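Local coordinates for putative vitamin-B12 independent methionine synthase family protein (Listeria monocytogenes, PDB 1YPX), which probably transfers a methyl group from a methyltetrahydropteroylglutamate donor to homocysteine, as a zinc-dependent, cobalamin-independent methionine synthase, at residues L213-K218 with F261-I266; E223-K228 with M232-H237; K285-P290 with E321-S326; A314-A319 with N362-E367. All blocks are in the same frame, centred on the assembly; numbering follows the deposited sequence.

Contact 1 of 4, residues L213-K218 with F261-I266; sequences LQETYK and FGKLNI
K218 and K263 meet as two like charges, with their aliphatic chains in contact and their NZ atoms 4.5 Å apart. The chains run at a slant to one another. CD of K218 lies 3.4 Å from CD of K263 and equally near its CB. E215 probably eases the repulsion. Its OE1 forms a salt bridge with K218 NZ at 3.0 Å, though the hydrogen bond within it is weak. The other oxygen, E215 OE2, is 4.1 Å from K263 NZ, which is attraction at a distance and not a bond. The two lysines reach this place differently. K218 turns sharply at CG-CD (chi3 64°), and this bends its ammonium back toward E215, one turn earlier. K263 is extended beyond CG and runs from the loop toward the same carboxylate.

In this TIM-barrel-like fold, helix 213-224 belongs to the outer layer and precedes strand 233-238. Segment 261-266 runs from the end of helix 258-261 through the loop that leads into strand 268-272. The contact therefore joins two successive parts of the barrel wall.

Beneath the lysines the packing is apolar. L264 is buried, and its CD2 sits 4.0 Å from K218 CA. N222, farther along the same helix, uses OD1 to accept a hydrogen bond from N265 N. N265 is the centre of an inverse gamma turn, closed by a weak bond from I266 N to L264 O. In the helix, L213 O accepts from both Y217 N and T216 OG1. The ring of Y217 leads away from the loop and meets H144 edge-to-face.

Contact 2 of 4, residues E223-K228 with M232-H237; sequences EAIKHK and MVITMH
I225 and I234 are brought together by their side-chain torsions. In I225, a chi1 of 62° places CG2 anti to the carbonyl carbon, and CG2 is the branch that touches I234. In I234, CG1 is anti to the carbonyl carbon, and an extended chi2 of -168° carries CD1 out toward the helix end. I225 CG2 then meets I234 CD1 at 3.8 Å. The two side chains lie alongside each other and run opposite ways.

K228 covers the same methyl from another position. Its CG lies 3.4 Å from I234 CD1. The chain is bent at chi2 and chi3, which leads the ammonium to the carbonyl of M232, a selenomethionine. The bond from K228 NZ to M232 O is weak, at 3.3 Å. The stronger partner of K228 NZ is D267, in a salt bridge through OD2. The same OD2 accepts a bond from I234 N, so one carboxylate oxygen ties the lysine to the strand backbone.

The segments form the tight return from an outer helix to an inner strand in the barrel. Helix 213-224 ends just before I225, and strand 233-238 starts soon after. I225 and M232 both pack on I173 of helix 158-178. The strand lies between parallel strands 183-188 and 268-272.

Contact 3 of 4, residues K285-P290 with E321-S326; sequences KYVTRP and EIVPLS. With PO4 (phosphate ion), chain B.
K285 and I322 mark the closest backbone approach, with their CA atoms 6.9 Å apart. Neither segment is regular throughout. Segment 285-290 is a loop, while 321-326 begins with the last two residues of helix 310-322 and leaves it at V323. There the backbone opens to an extended form (phi -138°, psi 127°), and a short 3-10 turn follows from L325.

Both segments belong to the TIM-barrel-like fold. Loop 285-290 leads toward strand 293-299. Segment 321-326 carries the chain from helix 310-322 toward the adjacent parallel strand 328-332. The contact thus joins the approaches to two neighbouring strands.

The side chains that meet are apolar or use their apolar parts. V287 CG1 packs against V323 CG1 at 3.3 Å, and the two side chains cross at about a right angle. V323 CG1 also touches the base of K285, with CB of that lysine 3.7 Å away. I322 presents its CG2 branch to the lysine. That methyl is 3.4 Å from K285 CG, and the side chains again cross nearly square. At the far end of the loop, R289 NH1 bonds to I266 O.

K285 has a double role. CB and CG face the helix end, but the chain bends twice beyond CB and curls away from it. The ammonium has a cation-pi contact with F261. It also reaches a phosphate ion, probably from the crystallisation liquor, which is further bonded to Y273 OH. The K285 NZ to phosphate O3 hydrogen bond is 3.0 Å long.

Contact 4 of 4, residues A314-A319 with N362-E367; sequences ARIEEA and NDIWGE
I316 makes all the side-chain contacts of helical segment 314-319 with I364 and W365. The segment starts at A314, whose O accepts the helical bond from E318 N at 2.7 Å. R315 follows and leaves toward R277, F281 and L298. I316 is directed at the second segment, and both of its branches make contact. CG1 is anti to the carbonyl carbon (chi1 -62°), and it carries CD1 outward to I364. The two isoleucines meet tip to tip, with I316 CD1 3.4 Å from I364 CD1. The other branch, I316 CG2, lies 4.1 Å from CZ2 of W365 and approaches the indole obliquely. E317 O accepts a bond from S320 OG, and E318 OE1 a weak one from F281 N. A319 closes the segment and packs on L296 and L328 of the strands beneath.

The indole is held from several directions. I364 CG2 sits over the centre of one ring face, 3.7 Å above the plane. Y8 stacks on the ring, and L328 and L330 touch it as well. W365 NE1 donates to L325 O, so the one polar atom of this buried side chain is satisfied. At W365 the chain turns out of helix 347-364.

Helix 310-322 leads into strand 328-332, and helix 347-364 comes after it. Packing between such consecutive outer helices, over the parallel strands, is typical of the alpha/beta barrel.

Following the chain from the N terminus, helix 213-224 is the first element used by these contacts, and it serves two of them. Contact 1 closes a long loop from its start to the approach of strand 268-272. Contact 2 closes a short turn from its end into strand 233-238 and falls wholly within that span. The two touch where I266 packs on I234 and M236. Contact 3 opens later and ties the approaches to strands 293-299 and 328-332. Contact 4 opens before contact 3 closes, so these two cross, and both use helix 310-322. L325 packs on I316 between them. Contacts 1 and 3 follow in series but touch.

Contact 1 of 4, residues L213-K218 with F261-I266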
# COMPACT_ATOMS: atom_id res chain seq x y z
N LEU A 213 3.64 -4.68 20.44
CA LEU A 213 3.19 -3.85 19.33
C LEU A 213 2.35 -4.65 18.35
O LEU A 213 1.31 -4.19 17.89
CB LEU A 213 4.39 -3.23 18.61
CG LEU A 213 5.07 -2.08 19.34
CD1 LEU A 213 6.23 -1.58 18.51
CD2 LEU A 213 4.08 -0.96 19.60
N GLN A 214 2.80 -5.87 18.04
CA GLN A 214 2.08 -6.74 17.11
C GLN A 214 0.63 -6.93 17.54
O GLN A 214 -0.25 -7.21 16.72
CB GLN A 214 2.78 -8.10 16.99
CG GLN A 214 4.15 -8.04 16.32
CD GLN A 214 4.73 -9.41 16.02
OE1 GLN A 214 4.14 -10.21 15.28
NE2 GLN A 214 5.91 -9.69 16.58
N GLU A 215 0.39 -6.77 18.84
CA GLU A 215 -0.93 -6.91 19.41
C GLU A 215 -1.70 -5.60 19.23
O GLU A 215 -2.77 -5.58 18.60
CB GLU A 215 -0.82 -7.25 20.91
CG GLU A 215 -2.04 -7.93 21.50
CD GLU A 215 -2.31 -9.31 20.91
OE1 GLU A 215 -3.21 -10.01 21.42
OE2 GLU A 215 -1.61 -9.69 19.94
N THR A 216 -1.15 -4.51 19.76
CA THR A 216 -1.81 -3.21 19.62
C THR A 216 -2.14 -2.98 18.14
O THR A 216 -3.26 -2.57 17.80
CB THR A 216 -0.91 -2.06 20.17
OG1 THR A 216 0.27 -1.93 19.37
CG2 THR A 216 -0.49 -2.33 21.61
N TYR A 217 -1.18 -3.29 17.26
CA TYR A 217 -1.34 -3.14 15.81
C TYR A 217 -2.37 -4.08 15.20
O TYR A 217 -3.27 -3.64 14.48
CB TYR A 217 0.00 -3.34 15.11
CG TYR A 217 1.02 -2.25 15.39
CD1 TYR A 217 2.29 -2.30 14.82
CD2 TYR A 217 0.71 -1.17 16.22
CE1 TYR A 217 3.22 -1.29 15.05
CE2 TYR A 217 1.63 -0.15 16.45
CZ TYR A 217 2.89 -0.22 15.86
OH TYR A 217 3.80 0.80 16.06
N LYS A 218 -2.25 -5.38 15.47
CA LYS A 218 -3.20 -6.35 14.93
C LYS A 218 -4.63 -5.95 15.28
O LYS A 218 -5.53 -6.04 14.45
CB LYS A 218 -2.92 -7.75 15.47
CG LYS A 218 -4.01 -8.76 15.14
CD LYS A 218 -4.22 -9.75 16.27
CE LYS A 218 -4.73 -9.05 17.55
NZ LYS A 218 -4.69 -9.93 18.77
N PHE A 261 -0.31 -13.20 9.14
CA PHE A 261 -1.04 -14.05 8.22
C PHE A 261 -2.09 -14.91 8.90
O PHE A 261 -2.91 -15.55 8.24
CB PHE A 261 -0.05 -14.92 7.44
CG PHE A 261 1.09 -14.15 6.84
CD1 PHE A 261 0.86 -12.97 6.14
CD2 PHE A 261 2.39 -14.60 6.98
CE1 PHE A 261 1.92 -12.25 5.59
CE2 PHE A 261 3.46 -13.89 6.44
CZ PHE A 261 3.22 -12.72 5.74
N GLY A 262 -2.08 -14.93 10.23
CA GLY A 262 -3.06 -15.73 10.94
C GLY A 262 -4.15 -14.93 11.64
O GLY A 262 -5.30 -15.36 11.70
N LYS A 263 -3.79 -13.76 12.16
CA LYS A 263 -4.74 -12.92 12.88
C LYS A 263 -5.32 -11.74 12.11
O LYS A 263 -6.49 -11.39 12.28
CB LYS A 263 -4.09 -12.42 14.17
CG LYS A 263 -3.68 -13.53 15.14
CD LYS A 263 -3.13 -12.97 16.45
CE LYS A 263 -2.67 -14.08 17.40
NZ LYS A 263 -1.98 -13.57 18.62
N LEU A 264 -4.51 -11.12 11.26
CA LEU A 264 -4.92 -9.97 10.46
C LEU A 264 -6.04 -10.31 9.48
O LEU A 264 -5.89 -11.21 8.66
CB LEU A 264 -3.72 -9.44 9.68
CG LEU A 264 -3.48 -7.94 9.74
CD1 LEU A 264 -4.74 -7.22 9.27
CD2 LEU A 264 -3.11 -7.54 11.15
N ASN A 265 -7.15 -9.58 9.54
CA ASN A 265 -8.29 -9.83 8.66
C ASN A 265 -8.22 -9.10 7.33
O ASN A 265 -9.17 -8.44 6.91
CB ASN A 265 -9.58 -9.47 9.37
CG ASN A 265 -9.86 -10.40 10.52
OD1 ASN A 265 -9.86 -11.61 10.34
ND2 ASN A 265 -10.09 -9.84 11.69
N ILE A 266 -7.09 -9.26 6.65
CA ILE A 266 -6.85 -8.60 5.38
C ILE A 266 -6.97 -9.55 4.19
O ILE A 266 -6.75 -10.75 4.31
CB ILE A 266 -5.48 -7.87 5.46
CG1 ILE A 266 -5.70 -6.38 5.28
CG2 ILE A 266 -4.51 -8.41 4.45
CD1 ILE A 266 -4.52 -5.54 5.69

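Contact 2 of 4, residues E223-K228 with M232-H237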
# COMPACT_ATOMS: atom_id res chain seq x y z
N GLU A 223 -9.66 -3.57 13.73
CA GLU A 223 -10.70 -2.63 14.13
C GLU A 223 -10.91 -1.56 13.06
O GLU A 223 -12.05 -1.22 12.72
CB GLU A 223 -10.36 -1.96 15.46
CG GLU A 223 -11.50 -1.10 15.98
CD GLU A 223 -11.13 -0.31 17.21
OE1 GLU A 223 -12.00 0.48 17.66
OE2 GLU A 223 -9.98 -0.46 17.72
N ALA A 224 -9.80 -1.03 12.54
CA ALA A 224 -9.84 0.01 11.51
C ALA A 224 -10.59 -0.45 10.27
O ALA A 224 -11.25 0.35 9.61
CB ALA A 224 -8.42 0.41 11.13
N ILE A 225 -10.49 -1.74 9.95
CA ILE A 225 -11.16 -2.29 8.78
C ILE A 225 -12.33 -3.20 9.14
O ILE A 225 -12.76 -4.02 8.33
CB ILE A 225 -10.18 -3.08 7.90
CG1 ILE A 225 -9.62 -4.26 8.68
CG2 ILE A 225 -9.07 -2.17 7.44
CD1 ILE A 225 -8.80 -5.22 7.83
N LYS A 226 -12.83 -3.06 10.37
CA LYS A 226 -13.95 -3.86 10.85
C LYS A 226 -15.18 -3.73 9.95
O LYS A 226 -15.82 -4.73 9.63
CB LYS A 226 -14.31 -3.42 12.28
CG LYS A 226 -15.47 -4.18 12.92
CD LYS A 226 -15.91 -3.52 14.23
CE LYS A 226 -17.23 -4.10 14.74
NZ LYS A 226 -17.83 -3.27 15.83
N HIS A 227 -15.49 -2.51 9.53
CA HIS A 227 -16.66 -2.28 8.67
C HIS A 227 -16.28 -2.21 7.19
O HIS A 227 -16.64 -1.26 6.50
CB HIS A 227 -17.36 -0.99 9.09
CG HIS A 227 -17.85 -0.99 10.51
ND1 HIS A 227 -17.68 0.09 11.35
CD2 HIS A 227 -18.53 -1.92 11.22
CE1 HIS A 227 -18.24 -0.17 12.52
NE2 HIS A 227 -18.76 -1.39 12.47
N LYS A 228 -15.56 -3.22 6.72
CA LYS A 228 -15.13 -3.29 5.33
C LYS A 228 -16.19 -3.95 4.46
O LYS A 228 -16.55 -5.11 4.67
CB LYS A 228 -13.81 -4.08 5.22
CG LYS A 228 -13.10 -4.01 3.86
CD LYS A 228 -13.34 -5.24 2.96
CE LYS A 228 -12.65 -6.50 3.50
NZ LYS A 228 -12.72 -7.63 2.53
N MSE A 232 -15.24 -4.71 -1.45
CA MSE A 232 -14.03 -3.92 -1.42
C MSE A 232 -12.87 -4.79 -0.97
O MSE A 232 -13.00 -5.60 -0.04
CB MSE A 232 -14.19 -2.72 -0.48
CG MSE A 232 -12.96 -1.82 -0.45
SE MSE A 232 -13.08 -0.35 0.83
CE MSE A 232 -13.26 -1.43 2.41
N VAL A 233 -11.73 -4.64 -1.64
CA VAL A 233 -10.53 -5.42 -1.31
C VAL A 233 -9.56 -4.52 -0.53
O VAL A 233 -9.34 -3.36 -0.89
CB VAL A 233 -9.85 -5.95 -2.62
CG1 VAL A 233 -8.60 -6.76 -2.28
CG2 VAL A 233 -10.83 -6.80 -3.42
N ILE A 234 -9.01 -5.05 0.55
CA ILE A 234 -8.06 -4.27 1.32
C ILE A 234 -6.78 -5.05 1.49
O ILE A 234 -6.69 -5.96 2.31
CB ILE A 234 -8.61 -3.88 2.70
CG1 ILE A 234 -9.75 -2.86 2.50
CG2 ILE A 234 -7.47 -3.31 3.56
CD1 ILE A 234 -10.23 -2.14 3.78
N THR A 235 -5.79 -4.70 0.69
CA THR A 235 -4.50 -5.37 0.74
C THR A 235 -3.56 -4.59 1.63
O THR A 235 -3.74 -3.39 1.89
CB THR A 235 -3.86 -5.46 -0.66
OG1 THR A 235 -3.77 -4.14 -1.25
CG2 THR A 235 -4.67 -6.39 -1.55
N MSE A 236 -2.52 -5.28 2.08
CA MSE A 236 -1.54 -4.66 2.95
C MSE A 236 -0.13 -4.81 2.43
O MSE A 236 0.32 -5.91 2.16
CB MSE A 236 -1.61 -5.29 4.33
CG MSE A 236 -0.69 -4.65 5.35
SE MSE A 236 -1.61 -4.31 7.03
CE MSE A 236 -0.48 -5.35 8.22
N HIS A 237 0.57 -3.69 2.27
CA HIS A 237 1.96 -3.76 1.84
C HIS A 237 2.85 -3.66 3.08
O HIS A 237 2.93 -2.60 3.71
CB HIS A 237 2.28 -2.64 0.85
CG HIS A 237 3.73 -2.57 0.47
ND1 HIS A 237 4.47 -3.68 0.12
CD2 HIS A 237 4.58 -1.51 0.38
CE1 HIS A 237 5.71 -3.32 -0.16
NE2 HIS A 237 5.80 -2.01 -0.01

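Contact 3 of 4, residues K285-P290 with E321-S326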
# COMPACT_ATOMS: atom_id res chain seq x y z
N LYS A 285 4.46 -19.30 6.52
CA LYS A 285 3.15 -19.17 5.91
C LYS A 285 2.06 -19.83 6.75
O LYS A 285 1.60 -20.94 6.45
CB LYS A 285 3.18 -19.77 4.50
CG LYS A 285 4.47 -19.50 3.74
CD LYS A 285 4.81 -18.02 3.66
CE LYS A 285 3.82 -17.27 2.81
NZ LYS A 285 4.02 -15.80 2.96
N TYR A 286 1.66 -19.14 7.81
CA TYR A 286 0.61 -19.60 8.71
C TYR A 286 -0.74 -19.24 8.09
O TYR A 286 -1.76 -19.17 8.78
CB TYR A 286 0.76 -18.93 10.07
CG TYR A 286 1.61 -19.71 11.05
CD1 TYR A 286 2.97 -19.95 10.79
CD2 TYR A 286 1.06 -20.23 12.23
CE1 TYR A 286 3.75 -20.69 11.69
CE2 TYR A 286 1.83 -20.96 13.14
CZ TYR A 286 3.18 -21.19 12.86
OH TYR A 286 3.95 -21.90 13.76
N VAL A 287 -0.73 -19.00 6.79
CA VAL A 287 -1.95 -18.66 6.09
C VAL A 287 -2.78 -19.91 5.84
O VAL A 287 -2.46 -20.73 4.98
CB VAL A 287 -1.63 -17.92 4.77
CG1 VAL A 287 -0.46 -18.59 4.08
CG2 VAL A 287 -2.85 -17.90 3.87
N THR A 288 -3.85 -20.06 6.61
CA THR A 288 -4.74 -21.20 6.48
C THR A 288 -6.01 -20.81 5.74
O THR A 288 -6.74 -21.66 5.24
CB THR A 288 -5.11 -21.78 7.86
OG1 THR A 288 -5.44 -20.71 8.75
CG2 THR A 288 -3.95 -22.58 8.42
N ARG A 289 -6.26 -19.51 5.69
CA ARG A 289 -7.43 -18.97 5.01
C ARG A 289 -7.27 -19.14 3.50
O ARG A 289 -6.33 -18.63 2.90
CB ARG A 289 -7.58 -17.49 5.35
CG ARG A 289 -7.97 -17.21 6.79
CD ARG A 289 -7.71 -15.74 7.11
NE ARG A 289 -8.11 -14.88 6.01
CZ ARG A 289 -7.83 -13.58 5.93
NH1 ARG A 289 -8.23 -12.88 4.87
NH2 ARG A 289 -7.15 -12.98 6.90
N PRO A 290 -8.20 -19.86 2.87
CA PRO A 290 -8.14 -20.08 1.42
C PRO A 290 -8.43 -18.84 0.58
O PRO A 290 -8.39 -18.89 -0.65
CB PRO A 290 -9.15 -21.20 1.20
CG PRO A 290 -10.18 -20.94 2.25
CD PRO A 290 -9.34 -20.57 3.47
N GLU A 321 4.28 -24.72 -2.85
CA GLU A 321 4.37 -25.95 -2.08
C GLU A 321 3.71 -25.70 -0.73
O GLU A 321 2.86 -26.47 -0.30
CB GLU A 321 5.84 -26.32 -1.88
CG GLU A 321 6.15 -27.81 -1.97
CD GLU A 321 6.52 -28.24 -3.38
OE1 GLU A 321 7.51 -27.71 -3.92
OE2 GLU A 321 5.82 -29.11 -3.96
N ILE A 322 4.11 -24.60 -0.09
CA ILE A 322 3.59 -24.22 1.22
C ILE A 322 2.14 -23.72 1.19
O ILE A 322 1.35 -24.04 2.07
CB ILE A 322 4.49 -23.14 1.86
CG1 ILE A 322 5.93 -23.66 1.94
CG2 ILE A 322 4.01 -22.79 3.26
CD1 ILE A 322 6.96 -22.59 2.26
N VAL A 323 1.80 -22.93 0.17
CA VAL A 323 0.45 -22.38 0.01
C VAL A 323 0.04 -22.48 -1.45
O VAL A 323 0.74 -21.99 -2.33
CB VAL A 323 0.41 -20.91 0.44
CG1 VAL A 323 0.69 -20.79 1.93
CG2 VAL A 323 1.46 -20.13 -0.34
N PRO A 324 -1.13 -23.08 -1.73
CA PRO A 324 -1.62 -23.24 -3.10
C PRO A 324 -1.37 -22.08 -4.08
O PRO A 324 -1.62 -20.92 -3.78
CB PRO A 324 -3.11 -23.58 -2.92
CG PRO A 324 -3.44 -23.14 -1.52
CD PRO A 324 -2.17 -23.42 -0.75
N LEU A 325 -0.89 -22.44 -5.27
CA LEU A 325 -0.59 -21.46 -6.32
C LEU A 325 -1.85 -20.68 -6.66
O LEU A 325 -1.79 -19.54 -7.14
CB LEU A 325 -0.06 -22.19 -7.57
CG LEU A 325 0.44 -21.39 -8.78
CD1 LEU A 325 1.82 -20.78 -8.49
CD2 LEU A 325 0.52 -22.30 -9.98
N SER A 326 -3.00 -21.31 -6.41
CA SER A 326 -4.30 -20.71 -6.67
C SER A 326 -4.48 -19.37 -5.95
O SER A 326 -5.23 -18.50 -6.39
CB SER A 326 -5.43 -21.66 -6.24
OG SER A 326 -5.31 -21.99 -4.86
P PO4 B . 7.78 -15.63 4.13
O1 PO4 B . 8.01 -16.39 2.95
O2 PO4 B . 8.98 -14.95 4.59
O3 PO4 B . 6.61 -14.58 3.82
O4 PO4 B . 7.14 -16.35 5.29

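Contact 4 of 4, residues A314-A319 with N362-E367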
# COMPACT_ATOMS: atom_id res chain seq x y z
N ALA A 314 11.06 -20.72 -9.93
CA ALA A 314 11.40 -21.70 -8.91
C ALA A 314 10.89 -21.18 -7.57
O ALA A 314 10.18 -21.89 -6.84
CB ALA A 314 12.92 -21.91 -8.85
N ARG A 315 11.25 -19.94 -7.27
CA ARG A 315 10.86 -19.25 -6.04
C ARG A 315 9.35 -19.30 -5.82
O ARG A 315 8.89 -19.59 -4.71
CB ARG A 315 11.35 -17.80 -6.10
CG ARG A 315 12.07 -17.32 -4.84
CD ARG A 315 13.47 -16.80 -5.17
NE ARG A 315 14.52 -17.64 -4.60
CZ ARG A 315 14.76 -17.78 -3.30
NH1 ARG A 315 14.02 -17.13 -2.40
NH2 ARG A 315 15.75 -18.57 -2.88
N ILE A 316 8.58 -19.01 -6.86
CA ILE A 316 7.12 -19.07 -6.75
C ILE A 316 6.77 -20.53 -6.50
O ILE A 316 6.07 -20.86 -5.55
CB ILE A 316 6.44 -18.57 -8.05
CG1 ILE A 316 6.80 -17.11 -8.30
CG2 ILE A 316 4.92 -18.71 -7.93
CD1 ILE A 316 6.60 -16.68 -9.72
N GLU A 317 7.29 -21.41 -7.36
CA GLU A 317 7.08 -22.85 -7.24
C GLU A 317 7.26 -23.29 -5.79
O GLU A 317 6.43 -24.02 -5.25
CB GLU A 317 8.07 -23.58 -8.16
CG GLU A 317 8.29 -25.08 -7.87
CD GLU A 317 9.48 -25.36 -6.94
OE1 GLU A 317 10.58 -24.79 -7.17
OE2 GLU A 317 9.31 -26.15 -5.97
N GLU A 318 8.34 -22.84 -5.17
CA GLU A 318 8.60 -23.21 -3.79
C GLU A 318 7.44 -22.74 -2.92
O GLU A 318 6.98 -23.47 -2.05
CB GLU A 318 9.90 -22.55 -3.33
CG GLU A 318 10.44 -23.04 -2.00
CD GLU A 318 11.69 -22.30 -1.61
OE1 GLU A 318 12.46 -22.80 -0.75
OE2 GLU A 318 11.91 -21.20 -2.17
N ALA A 319 6.97 -21.52 -3.17
CA ALA A 319 5.86 -20.95 -2.41
C ALA A 319 4.58 -21.77 -2.60
O ALA A 319 3.82 -21.98 -1.64
CB ALA A 319 5.63 -19.52 -2.83
N ASN A 362 1.28 -14.31 -16.54
CA ASN A 362 0.41 -14.88 -17.54
C ASN A 362 0.78 -16.33 -17.81
O ASN A 362 -0.07 -17.21 -17.69
CB ASN A 362 0.47 -14.07 -18.84
CG ASN A 362 -0.55 -14.55 -19.85
OD1 ASN A 362 -1.73 -14.70 -19.53
ND2 ASN A 362 -0.10 -14.79 -21.09
N ASP A 363 2.04 -16.58 -18.15
CA ASP A 363 2.43 -17.96 -18.41
C ASP A 363 2.51 -18.81 -17.13
O ASP A 363 2.68 -20.03 -17.21
CB ASP A 363 3.74 -18.03 -19.20
CG ASP A 363 4.90 -17.36 -18.50
OD1 ASP A 363 5.01 -17.52 -17.27
OD2 ASP A 363 5.71 -16.69 -19.19
N ILE A 364 2.37 -18.19 -15.96
CA ILE A 364 2.40 -18.95 -14.71
C ILE A 364 0.98 -19.21 -14.25
O ILE A 364 0.62 -20.33 -13.92
CB ILE A 364 3.14 -18.23 -13.57
CG1 ILE A 364 4.64 -18.24 -13.83
CG2 ILE A 364 2.85 -18.93 -12.23
CD1 ILE A 364 5.43 -17.57 -12.75
N TRP A 365 0.18 -18.15 -14.22
CA TRP A 365 -1.20 -18.28 -13.79
C TRP A 365 -2.14 -18.40 -14.98
O TRP A 365 -1.85 -17.91 -16.08
CB TRP A 365 -1.56 -17.10 -12.88
CG TRP A 365 -0.93 -17.26 -11.49
CD1 TRP A 365 -1.32 -18.13 -10.51
CD2 TRP A 365 0.23 -16.57 -10.97
NE1 TRP A 365 -0.48 -18.04 -9.43
CE2 TRP A 365 0.48 -17.10 -9.68
CE3 TRP A 365 1.08 -15.58 -11.48
CZ2 TRP A 365 1.54 -16.66 -8.88
CZ3 TRP A 365 2.14 -15.14 -10.68
CH2 TRP A 365 2.36 -15.69 -9.39
N GLY A 366 -3.26 -19.07 -14.78
CA GLY A 366 -4.21 -19.26 -15.86
C GLY A 366 -4.23 -20.70 -16.36
O GLY A 366 -3.66 -21.02 -17.41
N GLU A 367 -4.88 -21.56 -15.59
CA GLU A 367 -4.99 -22.97 -15.92
C GLU A 367 -6.47 -23.29 -16.17
O GLU A 367 -7.30 -22.39 -15.92
CB GLU A 367 -4.44 -23.83 -14.78
CG GLU A 367 -2.98 -23.52 -14.44
CD GLU A 367 -2.06 -23.60 -15.66
OE1 GLU A 367 -1.99 -24.69 -16.28
OE2 GLU A 367 -1.43 -22.58 -15.99